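Local coordinates for protein succinate-semialdehyde dehydrogenase (Streptococcus pyogenes MGAS1882, PDB 4OGD) that probably oxidises succinic semialdehyde to succinate, using NADP+ as cofactor, as a member of the aldehyde dehydrogenase family, at residues P151-Q165 and G179-V191. Sequence-based numbering, arbitrary orientation.
Sequences PMVLKHASICPRSAQ and GSITNLFISYDQV
Met152 and Leu154 lock strand 152-155 in parallel onto strand 181-183 through four backbone hydrogen bonds: Met152 N to Ser180 O, Thr182 N to Met152 O, Leu154 N to Thr182 O and Leu184 N to Leu154 O, the last measuring 2.7 Å. Just beyond the Leu184-Leu154 bond, a water accepts from His156 N and donates to Asn183 OD1 and Leu184 O, bridging the two chains. That same OD1 rests 3.3 Å from Ala164 CB, since Asn183 holds CG anti to its own N (chi1 177°) and sends the amide toward helix 161-173; its ND2 sits 3.2 Å above the Phe185 ring, over the centre. Phe185 CE1 in turn meets Pro161 CB at 3.4 Å, with Pro161 O in plane at the ring edge. On the face of Met152 and Ile181 the two side chains run side by side, Met152 SD 3.9 Å from Ile181 CD1; on the other, Leu184 CD1 presses on Val153 CB, and helix 22-41 covers Val153 and Thr182. Farther along, Lys155 lays CG against Val191 CG2 (3.7 Å), while its NZ reaches His156 O. Helix 161-173 links the two parallel strands as a beta-alpha-beta crossover in the Rossmann-type sheet, with 181-183 the outermost strand within this chain.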
loop_
_atom_site.group_PDB
_atom_site.type_symbol
_atom_site.label_atom_id
_atom_site.label_comp_id
_atom_site.label_asym_id
_atom_site.label_seq_id
_atom_site.Cartn_x
_atom_site.Cartn_y
_atom_site.Cartn_z
ATOM N N PRO A 151 7.443 5.207 15.911
ATOM C CA PRO A 151 7.482 4.232 17.009
ATOM C C PRO A 151 6.667 2.990 16.637
ATOM O O PRO A 151 5.722 3.089 15.842
ATOM C CB PRO A 151 6.817 4.986 18.176
ATOM C CG PRO A 151 6.983 6.455 17.832
ATOM C CD PRO A 151 6.799 6.471 16.321
ATOM N N MET A 152 7.026 1.834 17.186
ATOM C CA MET A 152 6.390 0.584 16.792
ATOM C C MET A 152 5.793 -0.134 18.000
ATOM O O MET A 152 6.344 -0.096 19.113
ATOM C CB MET A 152 7.430 -0.301 16.093
ATOM C CG MET A 152 6.967 -1.697 15.710
ATOM S SD MET A 152 8.109 -2.440 14.514
ATOM C CE MET A 152 7.694 -1.465 13.073
ATOM N N VAL A 153 4.646 -0.764 17.792
ATOM C CA VAL A 153 4.115 -1.710 18.770
ATOM C C VAL A 153 4.021 -3.055 18.071
ATOM O O VAL A 153 3.686 -3.130 16.877
ATOM C CB VAL A 153 2.761 -1.258 19.380
ATOM C CG1 VAL A 153 2.952 0.030 20.177
ATOM C CG2 VAL A 153 1.708 -1.050 18.295
ATOM N N LEU A 154 4.362 -4.111 18.809
ATOM C CA LEU A 154 4.553 -5.441 18.233
ATOM C C LEU A 154 3.595 -6.469 18.803
ATOM O O LEU A 154 3.536 -6.673 20.019
ATOM C CB LEU A 154 5.981 -5.908 18.507
ATOM C CG LEU A 154 6.280 -7.381 18.211
ATOM C CD1 LEU A 154 6.201 -7.640 16.705
ATOM C CD2 LEU A 154 7.653 -7.760 18.753
ATOM N N LYS A 155 2.838 -7.117 17.926
ATOM C CA LYS A 155 2.088 -8.296 18.318
ATOM C C LYS A 155 2.765 -9.497 17.672
ATOM O O LYS A 155 2.740 -9.653 16.451
ATOM C CB LYS A 155 0.628 -8.169 17.878
ATOM C CG LYS A 155 -0.321 -9.082 18.640
ATOM C CD LYS A 155 -0.532 -10.371 17.900
ATOM C CE LYS A 155 -1.285 -11.383 18.764
ATOM N NZ LYS A 155 -0.488 -12.637 18.906
ATOM N N HIS A 156 3.397 -10.327 18.496
ATOM C CA HIS A 156 4.135 -11.483 18.010
ATOM C C HIS A 156 3.321 -12.759 18.173
ATOM O O HIS A 156 2.260 -12.751 18.787
ATOM C CB HIS A 156 5.473 -11.601 18.759
ATOM C CG HIS A 156 6.615 -12.033 17.890
ATOM N ND1 HIS A 156 6.489 -13.003 16.918
ATOM C CD2 HIS A 156 7.901 -11.613 17.836
ATOM C CE1 HIS A 156 7.647 -13.158 16.300
ATOM N NE2 HIS A 156 8.524 -12.331 16.841
ATOM N N ALA A 157 3.826 -13.855 17.610
ATOM C CA ALA A 157 3.172 -15.161 17.705
ATOM C C ALA A 157 3.045 -15.607 19.152
ATOM O O ALA A 157 3.922 -15.334 19.974
ATOM C CB ALA A 157 3.946 -16.197 16.911
ATOM N N SER A 158 1.960 -16.311 19.451
ATOM C CA SER A 158 1.713 -16.792 20.807
ATOM C C SER A 158 2.805 -17.729 21.308
ATOM O O SER A 158 3.043 -17.832 22.512
ATOM C CB SER A 158 0.356 -17.497 20.882
ATOM O OG SER A 158 0.349 -18.674 20.101
ATOM N N ILE A 159 3.471 -18.413 20.385
ATOM C CA ILE A 159 4.482 -19.393 20.775
ATOM C C ILE A 159 5.908 -18.847 20.849
ATOM O O ILE A 159 6.825 -19.577 21.237
ATOM C CB ILE A 159 4.465 -20.646 19.874
ATOM C CG1 ILE A 159 4.825 -20.291 18.428
ATOM C CG2 ILE A 159 3.119 -21.345 19.969
ATOM C CD1 ILE A 159 5.318 -21.479 17.619
ATOM N N CYS A 160 6.117 -17.578 20.501
ATOM C CA CYS A 160 7.454 -17.011 20.712
ATOM C C CYS A 160 7.458 -15.756 21.602
ATOM O O CYS A 160 7.979 -14.705 21.225
ATOM C CB CYS A 160 8.219 -16.812 19.393
ATOM S SG CYS A 160 7.452 -15.741 18.177
ATOM N N PRO A 161 6.893 -15.875 22.808
ATOM C CA PRO A 161 6.802 -14.689 23.660
ATOM C C PRO A 161 8.144 -14.258 24.248
ATOM O O PRO A 161 8.309 -13.074 24.503
ATOM C CB PRO A 161 5.839 -15.131 24.764
ATOM C CG PRO A 161 6.041 -16.615 24.857
ATOM C CD PRO A 161 6.365 -17.083 23.473
ATOM N N ARG A 162 9.081 -15.178 24.465
ATOM C CA ARG A 162 10.392 -14.760 24.966
ATOM C C ARG A 162 11.174 -14.011 23.887
ATOM O O ARG A 162 11.845 -13.019 24.177
ATOM C CB ARG A 162 11.199 -15.947 25.502
ATOM C CG ARG A 162 12.560 -15.561 26.069
ATOM C CD ARG A 162 12.490 -14.592 27.244
ATOM N NE ARG A 162 13.849 -14.277 27.675
ATOM C CZ ARG A 162 14.308 -13.055 27.923
ATOM N NH1 ARG A 162 13.512 -12.000 27.828
ATOM N NH2 ARG A 162 15.575 -12.895 28.287
ATOM N N SER A 163 11.063 -14.468 22.643
ATOM C CA SER A 163 11.676 -13.752 21.524
ATOM C C SER A 163 11.136 -12.325 21.482
ATOM O O SER A 163 11.899 -11.362 21.370
ATOM C CB SER A 163 11.398 -14.469 20.196
ATOM O OG SER A 163 11.919 -15.798 20.191
ATOM N N ALA A 164 9.817 -12.191 21.607
ATOM C CA ALA A 164 9.162 -10.894 21.498
ATOM C C ALA A 164 9.554 -9.984 22.645
ATOM O O ALA A 164 9.860 -8.809 22.449
ATOM C CB ALA A 164 7.652 -11.074 21.479
ATOM N N GLN A 165 9.515 -10.526 23.855
ATOM C CA GLN A 165 9.856 -9.741 25.032
ATOM C C GLN A 165 11.320 -9.301 25.008
ATOM O O GLN A 165 11.638 -8.145 25.298
ATOM C CB GLN A 165 9.585 -10.568 26.285
ATOM C CG GLN A 165 10.113 -9.938 27.562
ATOM C CD GLN A 165 10.016 -10.878 28.743
ATOM O OE1 GLN A 165 10.740 -11.879 28.825
ATOM N NE2 GLN A 165 9.112 -10.567 29.668
ATOM N N GLY A 179 9.396 3.183 24.202
ATOM C CA GLY A 179 8.355 3.438 23.226
ATOM C C GLY A 179 8.837 3.240 21.801
ATOM O O GLY A 179 8.018 3.155 20.881
ATOM N N SER A 180 10.154 3.178 21.597
ATOM C CA SER A 180 10.690 2.948 20.250
ATOM C C SER A 180 10.115 1.650 19.663
ATOM O O SER A 180 9.690 1.600 18.501
ATOM C CB SER A 180 12.223 2.916 20.258
ATOM O OG SER A 180 12.754 4.196 20.582
ATOM N N ILE A 181 10.109 0.604 20.476
ATOM C CA ILE A 181 9.304 -0.575 20.186
ATOM C C ILE A 181 8.781 -1.145 21.498
ATOM O O ILE A 181 9.493 -1.164 22.507
ATOM C CB ILE A 181 10.078 -1.641 19.346
ATOM C CG1 ILE A 181 9.116 -2.738 18.864
ATOM C CG2 ILE A 181 11.254 -2.230 20.127
ATOM C CD1 ILE A 181 9.715 -3.650 17.804
ATOM N N THR A 182 7.524 -1.571 21.504
ATOM C CA THR A 182 6.949 -2.177 22.698
ATOM C C THR A 182 6.236 -3.460 22.318
ATOM O O THR A 182 5.388 -3.476 21.416
ATOM C CB THR A 182 5.955 -1.238 23.386
ATOM O OG1 THR A 182 6.579 0.028 23.631
ATOM C CG2 THR A 182 5.478 -1.835 24.712
ATOM N N ASN A 183 6.588 -4.544 22.996
ATOM C CA ASN A 183 5.900 -5.802 22.775
ATOM C C ASN A 183 4.515 -5.779 23.430
ATOM O O ASN A 183 4.357 -5.286 24.550
ATOM C CB ASN A 183 6.718 -6.966 23.332
ATOM C CG ASN A 183 5.999 -8.275 23.183
ATOM O OD1 ASN A 183 5.569 -8.624 22.085
ATOM N ND2 ASN A 183 5.804 -8.984 24.293
ATOM N N LEU A 184 3.516 -6.314 22.734
ATOM C CA LEU A 184 2.157 -6.363 23.270
ATOM C C LEU A 184 1.668 -7.799 23.446
ATOM O O LEU A 184 1.340 -8.474 22.463
ATOM C CB LEU A 184 1.189 -5.627 22.338
ATOM C CG LEU A 184 1.572 -4.258 21.785
ATOM C CD1 LEU A 184 0.469 -3.764 20.856
ATOM C CD2 LEU A 184 1.813 -3.254 22.905
ATOM N N PHE A 185 1.622 -8.278 24.687
ATOM C CA PHE A 185 1.030 -9.583 24.952
ATOM C C PHE A 185 -0.482 -9.388 25.014
ATOM O O PHE A 185 -1.065 -9.307 26.096
ATOM C CB PHE A 185 1.554 -10.173 26.270
ATOM C CG PHE A 185 2.969 -10.711 26.192
ATOM C CD1 PHE A 185 3.383 -11.472 25.105
ATOM C CD2 PHE A 185 3.877 -10.461 27.211
ATOM C CE1 PHE A 185 4.672 -11.965 25.031
ATOM C CE2 PHE A 185 5.175 -10.960 27.148
ATOM C CZ PHE A 185 5.571 -11.713 26.056
ATOM N N ILE A 186 -1.119 -9.286 23.849
ATOM C CA ILE A 186 -2.537 -8.940 23.789
ATOM C C ILE A 186 -3.402 -9.942 23.021
ATOM O O ILE A 186 -2.902 -10.782 22.261
ATOM C CB ILE A 186 -2.753 -7.530 23.188
ATOM C CG1 ILE A 186 -2.078 -7.428 21.816
ATOM C CG2 ILE A 186 -2.229 -6.452 24.143
ATOM C CD1 ILE A 186 -2.442 -6.160 21.054
ATOM N N SER A 187 -4.712 -9.833 23.222
ATOM C CA SER A 187 -5.682 -10.704 22.566
ATOM C C SER A 187 -5.998 -10.161 21.186
ATOM O O SER A 187 -5.663 -9.022 20.876
ATOM C CB SER A 187 -6.973 -10.725 23.369
ATOM O OG SER A 187 -7.579 -9.448 23.331
ATOM N N TYR A 188 -6.661 -10.969 20.368
ATOM C CA TYR A 188 -7.070 -10.531 19.035
ATOM C C TYR A 188 -8.023 -9.346 19.118
ATOM O O TYR A 188 -8.006 -8.463 18.262
ATOM C CB TYR A 188 -7.749 -11.670 18.274
ATOM C CG TYR A 188 -6.837 -12.816 17.905
ATOM C CD1 TYR A 188 -5.460 -12.636 17.796
ATOM C CD2 TYR A 188 -7.354 -14.084 17.662
ATOM C CE1 TYR A 188 -4.624 -13.693 17.455
ATOM C CE2 TYR A 188 -6.530 -15.143 17.322
ATOM C CZ TYR A 188 -5.165 -14.943 17.221
ATOM O OH TYR A 188 -4.347 -15.998 16.882
ATOM N N ASP A 189 -8.858 -9.322 20.152
ATOM C CA ASP A 189 -9.788 -8.213 20.319
ATOM C C ASP A 189 -9.037 -6.923 20.628
ATOM O O ASP A 189 -9.416 -5.855 20.158
ATOM C CB ASP A 189 -10.814 -8.521 21.406
ATOM C CG ASP A 189 -11.751 -9.644 21.016
ATOM O OD1 ASP A 189 -12.131 -9.716 19.827
ATOM O OD2 ASP A 189 -12.106 -10.454 21.899
ATOM N N GLN A 190 -7.967 -7.032 21.409
ATOM C CA GLN A 190 -7.127 -5.877 21.689
ATOM C C GLN A 190 -6.392 -5.431 20.428
ATOM O O GLN A 190 -6.184 -4.233 20.226
ATOM C CB GLN A 190 -6.145 -6.176 22.826
ATOM C CG GLN A 190 -6.809 -6.175 24.207
ATOM C CD GLN A 190 -5.882 -6.654 25.306
ATOM O OE1 GLN A 190 -5.253 -7.711 25.192
ATOM N NE2 GLN A 190 -5.795 -5.881 26.388
ATOM N N VAL A 191 -6.014 -6.387 19.580
ATOM C CA VAL A 191 -5.373 -6.047 18.310
ATOM C C VAL A 191 -6.320 -5.182 17.480
ATOM O O VAL A 191 -5.907 -4.183 16.895
ATOM C CB VAL A 191 -4.964 -7.295 17.508
ATOM C CG1 VAL A 191 -4.502 -6.905 16.109
ATOM C CG2 VAL A 191 -3.852 -8.049 18.224
HETATM O O HOH W 1 5.949 1.547 21.440
HETATM O O HOH W 2 3.384 -10.170 21.414
#